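Local structure of lectin (Pleurotus ostreatus, 6T0Q) at residues P190-L195 with M348-A353; I289-I294 with N301-T306; K34-G39 with E147-L152; M128-V133 with T142-E147; T243-G248 with G319-L324. The protein binds calcium ions and, as a lectin of the oyster mushroom, probably recognises galactose-type sugars through tandem beta-sandwich domains of the carbohydrate-binding-module kind. One frame throughout, in Å; residues are numbered along the deposited sequence.

From the N terminus, contact 3 closes the first large loop by bringing residues 34-39 against 147-152 after 107 intervening residues. Nested inside it, contact 4 is the hairpin of strands 126-135 and 140-144; the two share Glu147 and touch through Lys34 and Thr145. Contact 1 opens only after both have closed and joins residues 190-195 to the C-terminal tail, 348-353. Within its loop lies contact 5, strand 241-246 with a loop before strand 331-338, and within contact 5 lies contact 2, the hairpin of strands 287-296 and 301-305. Contacts 1 and 2 touch; contacts 3 and 5 lie on opposite sides of the chain's centre.

Contact 1 (P190-L195 with M348-A353); sequences PPVLPL and MVIPSA
Two backbone hydrogen bonds join Pro190-Pro191-Val192 to the last residues of the chain. Ala353 N gives its hydrogen to Pro190 O at 2.8 Å and almost straight, 169° at the hydrogen. In return Val192 N donates to Pro351 O over 2.8 Å, more bent at 150°. Pro190 O also receives a CA-H...O contact from Ser352 CA at 3.5 Å. The pair of bonds makes a single beta bridge between Pro191 and Ser352, in a region otherwise without regular strand. This bridge ties the linker between strands 174-178 and 199-202 to the C-terminal tail that follows strand 331-338, so the tail is stitched back onto the middle of the chain.

Apolar contacts extend the join on both sides of the bridge. Ile350 points at the linker. Its CG2, set anti to the backbone N while CG1 lies beside that nitrogen (chi1 -60°), approaches Pro191 CB at 3.6 Å and Val192 CG1 at 3.9 Å. The other branch reaches along the linker, bringing Ile350 CD1 4.1 Å from Leu195 CG as the two side chains run antiparallel alongside one another. Leu195 CD1 meets Met348 CG at 3.7 Å, the two side chains roughly perpendicular. At the other end Ala353 CB packs on Pro190 CG at 3.9 Å. Val192, Leu195, Met348 and Ile350 also rest on strand 229-239, while Pro190, Val192 and Ala353 touch strand 98-104.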
# COMPACT_ATOMS: atom_id res chain seq x y z
N PRO A 190 33.00 -6.85 -3.37
CA PRO A 190 32.47 -5.55 -3.79
C PRO A 190 31.84 -4.84 -2.61
O PRO A 190 31.61 -5.46 -1.56
CB PRO A 190 31.41 -5.93 -4.83
CG PRO A 190 30.87 -7.22 -4.30
CD PRO A 190 32.08 -7.95 -3.71
N PRO A 191 31.53 -3.55 -2.74
CA PRO A 191 30.72 -2.89 -1.69
C PRO A 191 29.36 -3.55 -1.58
O PRO A 191 28.84 -4.11 -2.56
CB PRO A 191 30.61 -1.44 -2.19
CG PRO A 191 30.82 -1.54 -3.68
CD PRO A 191 31.84 -2.63 -3.85
N VAL A 192 28.77 -3.50 -0.38
CA VAL A 192 27.47 -4.14 -0.18
C VAL A 192 26.43 -3.56 -1.14
O VAL A 192 25.64 -4.30 -1.74
CB VAL A 192 27.01 -4.02 1.29
CG1 VAL A 192 27.02 -2.54 1.78
CG2 VAL A 192 25.64 -4.63 1.45
N LEU A 193 26.43 -2.24 -1.31
CA LEU A 193 25.58 -1.50 -2.23
C LEU A 193 26.38 -0.33 -2.78
O LEU A 193 27.29 0.17 -2.10
CB LEU A 193 24.31 -0.96 -1.55
CG LEU A 193 23.26 -1.99 -1.13
CD1 LEU A 193 22.19 -1.33 -0.24
CD2 LEU A 193 22.61 -2.61 -2.37
N PRO A 194 26.06 0.15 -3.98
CA PRO A 194 26.73 1.36 -4.48
C PRO A 194 26.15 2.60 -3.83
O PRO A 194 24.95 2.66 -3.52
CB PRO A 194 26.43 1.33 -5.98
CG PRO A 194 25.06 0.70 -6.04
CD PRO A 194 25.10 -0.39 -4.96
N LEU A 195 27.01 3.60 -3.59
CA LEU A 195 26.53 4.96 -3.38
C LEU A 195 26.51 5.75 -4.67
O LEU A 195 25.72 6.69 -4.82
CB LEU A 195 27.38 5.67 -2.33
CG LEU A 195 27.18 5.16 -0.91
CD1 LEU A 195 28.09 5.90 0.04
CD2 LEU A 195 25.69 5.28 -0.49
N MET A 348 34.13 7.37 0.38
CA MET A 348 33.37 6.70 1.44
C MET A 348 33.81 5.24 1.64
O MET A 348 33.85 4.45 0.69
CB MET A 348 31.87 6.73 1.10
CG MET A 348 30.98 6.23 2.25
SD MET A 348 30.80 7.47 3.56
CE MET A 348 29.84 8.73 2.68
N VAL A 349 34.11 4.89 2.88
CA VAL A 349 34.34 3.48 3.22
C VAL A 349 32.99 2.77 3.31
O VAL A 349 32.16 3.10 4.17
CB VAL A 349 35.12 3.35 4.53
CG1 VAL A 349 35.28 1.87 4.89
CG2 VAL A 349 36.50 4.04 4.41
N ILE A 350 32.77 1.80 2.44
CA ILE A 350 31.51 1.05 2.37
C ILE A 350 31.76 -0.38 2.84
O ILE A 350 32.76 -0.99 2.43
CB ILE A 350 30.96 1.05 0.93
CG1 ILE A 350 30.70 2.49 0.46
CG2 ILE A 350 29.69 0.19 0.85
CD1 ILE A 350 30.44 2.61 -1.05
N PRO A 351 30.89 -0.95 3.68
CA PRO A 351 31.08 -2.35 4.09
C PRO A 351 31.09 -3.29 2.89
O PRO A 351 30.38 -3.08 1.91
CB PRO A 351 29.88 -2.62 5.00
CG PRO A 351 29.46 -1.26 5.50
CD PRO A 351 29.71 -0.35 4.32
N SER A 352 31.90 -4.34 2.99
CA SER A 352 31.96 -5.36 1.96
C SER A 352 30.66 -6.14 1.89
O SER A 352 30.01 -6.40 2.91
CB SER A 352 33.11 -6.32 2.24
OG SER A 352 34.34 -5.62 2.29
N ALA A 353 30.28 -6.54 0.68
CA ALA A 353 29.10 -7.37 0.49
C ALA A 353 29.29 -8.76 1.10
O ALA A 353 30.42 -9.27 1.16
CB ALA A 353 28.78 -7.50 -1.00
OXT ALA A 353 28.34 -9.41 1.53

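Contact 2 (I289-I294 with N301-T306); sequences IATILI and NETVVT. With NAG (2-acetamido-2-deoxy-beta-D-glucopyranose), chain C.
Ile292 and Val304 form the tight centre of this antiparallel hairpin. Ile292 N to Val304 O and Val304 N to Ile292 O are both 2.7 Å, and the next hydrogen-bonded pair, Ile294 with Glu302, repeats the reciprocal exchange. At the buried end Thr306 replaces a backbone acceptor with its hydroxyl oxygen: OG1, folded back over its own main chain (chi1 38°), takes the hydrogen of Ala290 N at 3.0 Å and is also bonded to Asn199 O.

The face bearing Leu293 and Thr303 is looser, and it opens to solvent on the side of strand 301-305, at Thr303; Thr291 and Leu293 remain buried. There Thr291 CG2 and Thr303 CG2 are 3.9 Å apart, and Leu293 CD2 lies 3.8 Å from Asn301 CB. Asn301 ND2 is covalently bound to C1 of an N-acetylglucosamine, marking an N-glycosylation site. The sugar turns its acetamide methyl back over the hairpin, C8 reaching 3.5 Å from Leu293 CD1, and is hydrogen-bonded further to Ile89 O and Phe102 N.

Strand 301-305 is the outermost of its sheet within the chain; strand 287-296 bonds on its other side to strand 229-239, while Ile294, Glu302 and Val304 pack on strand 214-222.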
# COMPACT_ATOMS: atom_id res chain seq x y z
N ILE A 289 22.79 10.51 2.63
CA ILE A 289 22.78 9.72 1.40
C ILE A 289 22.49 8.27 1.78
O ILE A 289 22.93 7.81 2.84
CB ILE A 289 24.11 9.86 0.63
CG1 ILE A 289 24.05 9.16 -0.73
CG2 ILE A 289 25.29 9.33 1.45
CD1 ILE A 289 25.29 9.48 -1.59
N ALA A 290 21.73 7.57 0.94
CA ALA A 290 21.40 6.19 1.24
C ALA A 290 21.05 5.46 -0.05
O ALA A 290 20.60 6.06 -1.03
CB ALA A 290 20.23 6.07 2.22
N THR A 291 21.28 4.15 -0.03
CA THR A 291 20.86 3.24 -1.09
C THR A 291 20.15 2.09 -0.41
O THR A 291 20.63 1.58 0.60
CB THR A 291 22.06 2.73 -1.90
OG1 THR A 291 22.79 3.85 -2.44
CG2 THR A 291 21.59 1.83 -3.06
N ILE A 292 19.00 1.71 -0.95
CA ILE A 292 18.16 0.67 -0.35
C ILE A 292 17.79 -0.32 -1.44
O ILE A 292 17.29 0.08 -2.49
CB ILE A 292 16.88 1.26 0.28
CG1 ILE A 292 17.21 2.27 1.38
CG2 ILE A 292 15.99 0.12 0.81
CD1 ILE A 292 16.00 3.13 1.76
N LEU A 293 18.02 -1.60 -1.18
CA LEU A 293 17.55 -2.65 -2.09
C LEU A 293 16.54 -3.52 -1.36
O LEU A 293 16.81 -4.01 -0.26
CB LEU A 293 18.71 -3.51 -2.61
CG LEU A 293 18.30 -4.42 -3.77
CD1 LEU A 293 19.45 -4.56 -4.74
CD2 LEU A 293 17.90 -5.79 -3.27
N ILE A 294 15.39 -3.72 -1.99
CA ILE A 294 14.30 -4.53 -1.45
C ILE A 294 14.16 -5.77 -2.32
O ILE A 294 14.15 -5.67 -3.55
CB ILE A 294 13.00 -3.72 -1.41
CG1 ILE A 294 13.12 -2.57 -0.41
CG2 ILE A 294 11.83 -4.61 -1.08
CD1 ILE A 294 12.07 -1.50 -0.61
N ASN A 301 13.67 -7.48 -7.52
CA ASN A 301 14.12 -6.56 -6.49
C ASN A 301 13.86 -5.14 -6.97
O ASN A 301 13.53 -4.91 -8.14
CB ASN A 301 15.62 -6.75 -6.19
CG ASN A 301 16.49 -6.38 -7.38
OD1 ASN A 301 16.64 -5.21 -7.70
ND2 ASN A 301 17.05 -7.38 -8.05
N GLU A 302 14.04 -4.18 -6.08
CA GLU A 302 14.09 -2.81 -6.53
C GLU A 302 15.02 -2.02 -5.62
O GLU A 302 15.16 -2.33 -4.43
CB GLU A 302 12.69 -2.16 -6.58
CG GLU A 302 12.18 -1.60 -5.28
CD GLU A 302 10.83 -0.91 -5.47
OE1 GLU A 302 9.80 -1.62 -5.48
OE2 GLU A 302 10.80 0.33 -5.63
N THR A 303 15.65 -1.01 -6.21
CA THR A 303 16.56 -0.13 -5.51
C THR A 303 15.92 1.24 -5.36
O THR A 303 15.28 1.75 -6.29
CB THR A 303 17.89 -0.02 -6.26
OG1 THR A 303 18.56 -1.28 -6.21
CG2 THR A 303 18.80 1.06 -5.63
N VAL A 304 16.05 1.81 -4.17
CA VAL A 304 15.63 3.16 -3.86
C VAL A 304 16.87 3.93 -3.43
O VAL A 304 17.69 3.39 -2.68
CB VAL A 304 14.57 3.16 -2.73
CG1 VAL A 304 14.35 4.56 -2.19
CG2 VAL A 304 13.26 2.55 -3.24
N VAL A 305 17.02 5.16 -3.92
CA VAL A 305 18.15 6.01 -3.54
C VAL A 305 17.60 7.31 -2.99
O VAL A 305 16.48 7.72 -3.31
CB VAL A 305 19.10 6.29 -4.73
CG1 VAL A 305 19.61 4.97 -5.33
CG2 VAL A 305 18.41 7.14 -5.80
N THR A 306 18.38 7.96 -2.13
CA THR A 306 18.04 9.32 -1.74
C THR A 306 18.03 10.22 -2.97
O THR A 306 19.02 10.28 -3.70
CB THR A 306 19.02 9.83 -0.68
OG1 THR A 306 20.35 9.38 -0.98
CG2 THR A 306 18.61 9.31 0.70
C1 NAG C . 17.84 -7.10 -9.22
C2 NAG C . 19.26 -7.69 -9.25
C3 NAG C . 19.92 -7.46 -10.63
C4 NAG C . 18.99 -7.85 -11.79
C5 NAG C . 17.61 -7.22 -11.60
C6 NAG C . 16.60 -7.69 -12.62
C7 NAG C . 20.62 -7.74 -7.17
C8 NAG C . 21.47 -6.93 -6.25
N2 NAG C . 20.09 -7.08 -8.21
O3 NAG C . 21.12 -8.22 -10.73
O4 NAG C . 19.52 -7.62 -13.04
O5 NAG C . 17.10 -7.60 -10.31
O6 NAG C . 16.41 -9.10 -12.57
O7 NAG C . 20.41 -8.92 -6.99

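Contact 3 (K34-G39 with E147-L152); sequences KWIWTG and ESWKTL
Ile36 meets Trp149 because its CG1 is flanked by both main-chain neighbours of CA (chi1 60°) and the chain then runs straight out to CD1. Trp149 CB already points toward the other segment, and chi1 -73° lays CG, the start of the indole, beside that methyl. The contact is packing between two edges of a beta-sandwich domain: short strand 34-37, paired with strand 174-178, faces the turn after the hairpin of strands 126-135 and 140-144, where the chain enters the weakly bonded strand at about 150-151.

Ile36 CD1 is 3.9 Å from Trp149 CB and 4.1 Å from Trp149 CG, so the methyl touches the root of the indole. The rotation of the indole is fixed by its pyrrole N-H, Trp149 NE1 being hydrogen-bonded to Val144 O; the side chain also packs on Lys57 and Ile131.

Farther along, Thr38 turns its methyl and not its hydroxyl to the other segment. Its OG1 is engaged by Glu40 OE1, while Thr151 OG1 is bonded to Pro54 O, so both hydroxyls have partners outside this pair of segments. Trp37 points away from the other segment; its ring meets that of Phe55, and its side chain is about 4 Å from that of the calcium ligand Asn118. Thr38 CG2 faces two oxygens on the same side, 3.6 Å from Thr151 OG1 and 3.4 Å from Leu152 O.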
# COMPACT_ATOMS: atom_id res chain seq x y z
N LYS A 34 34.87 -22.45 -2.88
CA LYS A 34 35.74 -23.10 -3.86
C LYS A 34 35.38 -22.69 -5.28
O LYS A 34 34.21 -22.44 -5.60
CB LYS A 34 35.67 -24.64 -3.76
CG LYS A 34 35.72 -25.22 -2.34
CD LYS A 34 37.05 -24.94 -1.67
CE LYS A 34 37.11 -25.54 -0.25
NZ LYS A 34 38.28 -25.00 0.50
N TRP A 35 36.40 -22.62 -6.13
CA TRP A 35 36.20 -22.52 -7.57
C TRP A 35 35.77 -23.88 -8.12
O TRP A 35 36.36 -24.91 -7.76
CB TRP A 35 37.51 -22.09 -8.25
CG TRP A 35 37.94 -20.71 -7.90
CD1 TRP A 35 38.86 -20.33 -6.96
CD2 TRP A 35 37.46 -19.50 -8.51
NE1 TRP A 35 38.97 -18.96 -6.94
CE2 TRP A 35 38.13 -18.43 -7.88
CE3 TRP A 35 36.53 -19.22 -9.52
CZ2 TRP A 35 37.89 -17.09 -8.23
CZ3 TRP A 35 36.29 -17.90 -9.86
CH2 TRP A 35 36.97 -16.85 -9.22
N ILE A 36 34.76 -23.90 -8.99
CA ILE A 36 34.38 -25.17 -9.61
C ILE A 36 34.29 -25.02 -11.12
O ILE A 36 34.02 -23.94 -11.66
CB ILE A 36 33.06 -25.73 -9.05
CG1 ILE A 36 31.90 -24.77 -9.30
CG2 ILE A 36 33.21 -26.10 -7.58
CD1 ILE A 36 30.54 -25.30 -8.79
N TRP A 37 34.54 -26.14 -11.79
CA TRP A 37 34.28 -26.28 -13.22
C TRP A 37 33.93 -27.75 -13.44
O TRP A 37 33.49 -28.44 -12.51
CB TRP A 37 35.49 -25.76 -14.03
CG TRP A 37 35.17 -25.51 -15.47
CD1 TRP A 37 35.59 -26.24 -16.54
CD2 TRP A 37 34.31 -24.48 -16.00
NE1 TRP A 37 35.07 -25.72 -17.70
CE2 TRP A 37 34.28 -24.64 -17.40
CE3 TRP A 37 33.58 -23.44 -15.42
CZ2 TRP A 37 33.54 -23.80 -18.24
CZ3 TRP A 37 32.85 -22.59 -16.26
CH2 TRP A 37 32.84 -22.78 -17.65
N THR A 38 34.11 -28.23 -14.67
CA THR A 38 33.67 -29.58 -15.04
C THR A 38 34.73 -30.65 -14.82
O THR A 38 34.38 -31.82 -14.68
CB THR A 38 33.27 -29.62 -16.52
OG1 THR A 38 34.39 -29.24 -17.33
CG2 THR A 38 32.08 -28.70 -16.80
N GLY A 39 36.01 -30.30 -14.85
CA GLY A 39 37.02 -31.33 -14.86
C GLY A 39 37.32 -31.89 -16.23
O GLY A 39 38.06 -32.88 -16.33
N GLU A 147 32.39 -29.36 -4.61
CA GLU A 147 32.19 -30.61 -5.33
C GLU A 147 30.82 -31.24 -5.10
O GLU A 147 30.50 -32.24 -5.76
CB GLU A 147 33.29 -31.62 -4.96
CG GLU A 147 33.17 -32.25 -3.56
CD GLU A 147 33.62 -31.31 -2.44
OE1 GLU A 147 34.01 -30.15 -2.72
OE2 GLU A 147 33.58 -31.73 -1.26
N SER A 148 30.00 -30.68 -4.20
CA SER A 148 28.64 -31.20 -4.07
C SER A 148 27.69 -30.62 -5.12
O SER A 148 26.56 -31.10 -5.24
CB SER A 148 28.09 -30.93 -2.66
OG SER A 148 27.89 -29.53 -2.45
N TRP A 149 28.12 -29.61 -5.87
CA TRP A 149 27.30 -29.10 -6.96
C TRP A 149 27.33 -30.08 -8.13
O TRP A 149 28.29 -30.84 -8.30
CB TRP A 149 27.81 -27.72 -7.40
CG TRP A 149 27.48 -26.63 -6.40
CD1 TRP A 149 27.75 -26.63 -5.06
CD2 TRP A 149 26.81 -25.39 -6.67
NE1 TRP A 149 27.28 -25.47 -4.48
CE2 TRP A 149 26.70 -24.69 -5.45
CE3 TRP A 149 26.26 -24.81 -7.83
CZ2 TRP A 149 26.09 -23.44 -5.35
CZ3 TRP A 149 25.65 -23.56 -7.73
CH2 TRP A 149 25.57 -22.89 -6.50
N LYS A 150 26.27 -30.07 -8.93
CA LYS A 150 26.20 -30.89 -10.13
C LYS A 150 26.53 -30.05 -11.36
O LYS A 150 26.27 -28.84 -11.40
CB LYS A 150 24.81 -31.52 -10.29
CG LYS A 150 24.47 -32.57 -9.22
CD LYS A 150 25.61 -33.57 -9.05
CE LYS A 150 25.15 -34.85 -8.31
NZ LYS A 150 24.15 -35.66 -9.09
N THR A 151 27.09 -30.70 -12.38
CA THR A 151 27.43 -30.03 -13.63
C THR A 151 27.20 -31.00 -14.78
O THR A 151 26.74 -32.14 -14.59
CB THR A 151 28.87 -29.51 -13.61
OG1 THR A 151 29.11 -28.70 -14.76
CG2 THR A 151 29.86 -30.66 -13.62
N LEU A 152 27.51 -30.54 -16.00
CA LEU A 152 27.54 -31.41 -17.17
C LEU A 152 28.74 -31.03 -18.03
O LEU A 152 29.14 -29.87 -18.07
CB LEU A 152 26.27 -31.28 -18.04
CG LEU A 152 24.92 -31.77 -17.54
CD1 LEU A 152 23.87 -31.41 -18.59
CD2 LEU A 152 24.93 -33.27 -17.30

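Contact 4 (M128-V133 with T142-E147); sequences MASILV and TFVTDE
Met128 begins the contact with its CA 3.5 Å from Thr145 OG1, while its side chain heads for Trp35. Ala129 follows, gripped twice by Thr145: Ala129 N donates to Thr145 OG1 at 3.0 Å, and Thr145 N returns a longer bond of 3.2 Å to Ala129 O. The threonine hydroxyl can accept here because a chi1 of 43° tucks OG1 in against its own backbone; the same oxygen is bonded to Lys34 O.

Ser130 opposes Val144 in a non-hydrogen-bonded pair. Its OG, bonded to Leu29 O, lies 3.8 Å from Val144 CG1 and near the methyl of Thr142. Ile131 and Phe143 then form the hydrogen-bonded pair, with Ile131 N to Phe143 O at 2.7 Å and Phe143 N to Ile131 O at 2.8 Å; Ile131 O also lies at the edge of the phenyl ring, near its plane. This is the antiparallel hairpin of strands 126-135 and 140-144 at the border of a four-stranded sheet, the first strand being bonded on its other side to strand 67-76.

Leu132 turns to the same face as Ser130, and its CD1 comes 3.3 Å from Thr142 OG1. Val133 returns to the face of Ile131, and both of these side chains also touch strand 67-76, on the side away from Phe143. Toward the phenyl ring, Val133 CG2 approaches Phe143 CD1 at 3.8 Å, the two side chains crossing at a slant.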
# COMPACT_ATOMS: atom_id res chain seq x y z
N MET A 128 32.85 -19.23 -8.66
CA MET A 128 32.94 -19.26 -7.22
C MET A 128 31.81 -18.42 -6.66
O MET A 128 31.54 -17.33 -7.16
CB MET A 128 34.29 -18.72 -6.72
CG MET A 128 34.29 -18.36 -5.23
SD MET A 128 35.86 -17.65 -4.65
CE MET A 128 36.80 -19.14 -4.40
N ALA A 129 31.12 -18.93 -5.63
CA ALA A 129 30.07 -18.15 -5.00
C ALA A 129 29.98 -18.51 -3.52
O ALA A 129 30.31 -19.63 -3.12
CB ALA A 129 28.71 -18.38 -5.67
N SER A 130 29.58 -17.53 -2.72
CA SER A 130 29.08 -17.73 -1.37
C SER A 130 27.64 -17.27 -1.31
O SER A 130 27.29 -16.21 -1.86
CB SER A 130 29.87 -16.94 -0.30
OG SER A 130 31.05 -17.63 0.08
N ILE A 131 26.82 -18.04 -0.62
CA ILE A 131 25.40 -17.76 -0.45
C ILE A 131 25.16 -17.70 1.06
O ILE A 131 25.13 -18.74 1.73
CB ILE A 131 24.53 -18.84 -1.11
CG1 ILE A 131 24.94 -19.01 -2.57
CG2 ILE A 131 23.04 -18.53 -0.94
CD1 ILE A 131 24.52 -20.36 -3.15
N LEU A 132 25.02 -16.50 1.60
CA LEU A 132 24.76 -16.33 3.03
C LEU A 132 23.25 -16.26 3.22
O LEU A 132 22.62 -15.25 2.90
CB LEU A 132 25.46 -15.09 3.58
CG LEU A 132 25.18 -14.75 5.05
CD1 LEU A 132 25.60 -15.90 5.96
CD2 LEU A 132 25.90 -13.47 5.43
N VAL A 133 22.68 -17.34 3.75
CA VAL A 133 21.23 -17.47 3.92
C VAL A 133 20.85 -16.96 5.31
O VAL A 133 21.45 -17.37 6.30
CB VAL A 133 20.78 -18.93 3.74
CG1 VAL A 133 19.31 -19.10 4.13
CG2 VAL A 133 21.02 -19.40 2.31
N THR A 142 26.32 -19.85 5.75
CA THR A 142 26.92 -19.65 4.43
C THR A 142 27.01 -20.98 3.70
O THR A 142 27.42 -21.99 4.29
CB THR A 142 28.31 -19.03 4.53
OG1 THR A 142 28.24 -17.84 5.33
CG2 THR A 142 28.85 -18.63 3.13
N PHE A 143 26.63 -20.99 2.43
CA PHE A 143 26.77 -22.14 1.55
C PHE A 143 27.64 -21.73 0.37
O PHE A 143 27.59 -20.58 -0.05
CB PHE A 143 25.39 -22.65 1.09
CG PHE A 143 24.48 -23.04 2.23
CD1 PHE A 143 23.69 -22.09 2.86
CD2 PHE A 143 24.44 -24.35 2.69
CE1 PHE A 143 22.86 -22.45 3.92
CE2 PHE A 143 23.61 -24.72 3.74
CZ PHE A 143 22.82 -23.77 4.36
N VAL A 144 28.45 -22.66 -0.14
CA VAL A 144 29.45 -22.32 -1.15
C VAL A 144 29.34 -23.25 -2.35
O VAL A 144 28.77 -24.34 -2.28
CB VAL A 144 30.89 -22.39 -0.58
CG1 VAL A 144 31.06 -21.41 0.58
CG2 VAL A 144 31.22 -23.83 -0.12
N THR A 145 29.89 -22.79 -3.47
CA THR A 145 30.20 -23.69 -4.57
C THR A 145 31.28 -24.68 -4.13
O THR A 145 32.29 -24.28 -3.54
CB THR A 145 30.69 -22.89 -5.78
OG1 THR A 145 31.61 -21.89 -5.34
CG2 THR A 145 29.52 -22.22 -6.50
N ASP A 146 31.07 -25.96 -4.42
CA ASP A 146 32.09 -26.98 -4.16
C ASP A 146 31.72 -28.24 -4.94
O ASP A 146 30.85 -28.22 -5.82
CB ASP A 146 32.25 -27.24 -2.65
CG ASP A 146 30.97 -27.77 -1.99
OD1 ASP A 146 30.04 -28.24 -2.68
OD2 ASP A 146 30.92 -27.70 -0.74
N GLU A 147 32.39 -29.36 -4.61
CA GLU A 147 32.19 -30.61 -5.33
C GLU A 147 30.82 -31.24 -5.10
O GLU A 147 30.50 -32.24 -5.76
CB GLU A 147 33.29 -31.62 -4.96
CG GLU A 147 33.17 -32.25 -3.56
CD GLU A 147 33.62 -31.31 -2.44
OE1 GLU A 147 34.01 -30.15 -2.72
OE2 GLU A 147 33.58 -31.73 -1.26

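Contact 5 (T243-G248 with G319-L324); sequences TLYVNG and GFQPPL
Tyr245 and Phe320 meet in an offset edge-to-face (T-shaped) pair: the edge of Phe320 is directed at the face of the tyrosine ring, the planes stand at 90°, and the centroids are 5.5 Å apart. The closest atoms are Tyr245 CE1 and Phe320 CZ, 3.6 Å apart. The pair joins strand 241-246 of a seven-stranded antiparallel sheet to the irregular loop between strands 311-313 and 331-338. Phe320 also touches a bound N-acetylglucosamine and belongs to that glycan pocket.

Gln321 lies over the same face of Tyr245. Its CB makes a CH-pi contact, 4.1 Å from the ring centroid and 24° off the normal, and also lies over a face of Phe320. Bent at chi2, the glutamine chain runs along the CD2-CE2 side of the tyrosine ring, its amide plane turned 60° from the ring.

Beyond the aromatic pair, Pro323 CD packs on the backbone of Asn247, whose side-chain amide bonds to Asn273 and Thr274; Leu324 of the second subunit also packs on Asn247 and Pro323. One water bridges the backbones, accepting from Gly248 N at 3.0 Å and donating to Gln321 O at 2.7 Å.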
# COMPACT_ATOMS: atom_id res chain seq x y z
N THR A 243 19.66 9.10 12.42
CA THR A 243 19.00 7.92 12.97
C THR A 243 18.02 7.41 11.93
O THR A 243 17.28 8.20 11.33
CB THR A 243 18.28 8.23 14.29
OG1 THR A 243 19.23 8.69 15.25
CG2 THR A 243 17.61 6.97 14.83
N LEU A 244 18.02 6.10 11.72
CA LEU A 244 17.25 5.46 10.66
C LEU A 244 16.15 4.61 11.28
O LEU A 244 16.41 3.86 12.22
CB LEU A 244 18.15 4.58 9.80
CG LEU A 244 17.45 3.69 8.77
CD1 LEU A 244 16.84 4.54 7.65
CD2 LEU A 244 18.44 2.67 8.22
N TYR A 245 14.94 4.72 10.71
CA TYR A 245 13.77 3.96 11.13
C TYR A 245 13.15 3.26 9.92
O TYR A 245 13.19 3.77 8.80
CB TYR A 245 12.70 4.87 11.77
CG TYR A 245 13.20 5.72 12.91
CD1 TYR A 245 13.90 6.90 12.67
CD2 TYR A 245 12.98 5.34 14.23
CE1 TYR A 245 14.36 7.68 13.71
CE2 TYR A 245 13.43 6.11 15.28
CZ TYR A 245 14.13 7.28 15.02
OH TYR A 245 14.59 8.05 16.06
N VAL A 246 12.53 2.10 10.17
CA VAL A 246 11.71 1.43 9.16
C VAL A 246 10.39 1.04 9.82
O VAL A 246 10.38 0.38 10.87
CB VAL A 246 12.41 0.20 8.53
CG1 VAL A 246 12.67 -0.88 9.54
CG2 VAL A 246 11.57 -0.35 7.39
N ASN A 247 9.28 1.49 9.23
CA ASN A 247 7.94 1.29 9.78
C ASN A 247 7.88 1.69 11.26
O ASN A 247 7.24 1.03 12.08
CB ASN A 247 7.48 -0.15 9.58
CG ASN A 247 7.44 -0.52 8.12
OD1 ASN A 247 7.07 0.31 7.28
ND2 ASN A 247 7.85 -1.74 7.79
N GLY A 248 8.57 2.78 11.60
CA GLY A 248 8.54 3.31 12.95
C GLY A 248 9.50 2.66 13.93
O GLY A 248 9.67 3.17 15.04
N GLY A 319 6.23 11.83 16.06
CA GLY A 319 5.74 10.77 15.20
C GLY A 319 6.16 10.87 13.75
O GLY A 319 5.51 10.26 12.89
N PHE A 320 7.23 11.61 13.44
CA PHE A 320 7.70 11.73 12.07
C PHE A 320 8.05 10.38 11.44
O PHE A 320 8.07 10.27 10.21
CB PHE A 320 8.94 12.63 12.00
CG PHE A 320 10.17 11.98 12.57
CD1 PHE A 320 10.39 11.96 13.94
CD2 PHE A 320 11.09 11.35 11.74
CE1 PHE A 320 11.51 11.35 14.47
CE2 PHE A 320 12.21 10.72 12.27
CZ PHE A 320 12.42 10.73 13.64
N GLN A 321 8.34 9.36 12.26
CA GLN A 321 8.78 8.07 11.74
C GLN A 321 7.68 7.01 11.54
O GLN A 321 7.96 6.00 10.88
CB GLN A 321 9.88 7.49 12.65
CG GLN A 321 9.46 6.95 14.02
CD GLN A 321 9.38 8.01 15.10
OE1 GLN A 321 8.76 9.07 14.92
NE2 GLN A 321 10.00 7.74 16.24
N PRO A 322 6.47 7.15 12.11
CA PRO A 322 5.41 6.18 11.81
C PRO A 322 5.05 6.13 10.34
O PRO A 322 5.13 7.15 9.62
CB PRO A 322 4.23 6.68 12.66
CG PRO A 322 4.88 7.02 13.92
CD PRO A 322 6.27 7.61 13.50
N PRO A 323 4.57 4.98 9.86
CA PRO A 323 4.39 4.79 8.42
C PRO A 323 3.25 5.59 7.80
O PRO A 323 3.40 6.03 6.65
CB PRO A 323 4.14 3.28 8.29
CG PRO A 323 3.71 2.83 9.67
CD PRO A 323 4.47 3.71 10.61
N LEU A 324 2.13 5.78 8.50
CA LEU A 324 0.94 6.34 7.87
C LEU A 324 0.65 7.78 8.27
O LEU A 324 -0.52 8.19 8.32
CB LEU A 324 -0.29 5.48 8.17
CG LEU A 324 -0.34 4.07 7.58
CD1 LEU A 324 -1.75 3.50 7.76
CD2 LEU A 324 0.05 4.07 6.12
O HOH W 1 9.86 4.50 9.58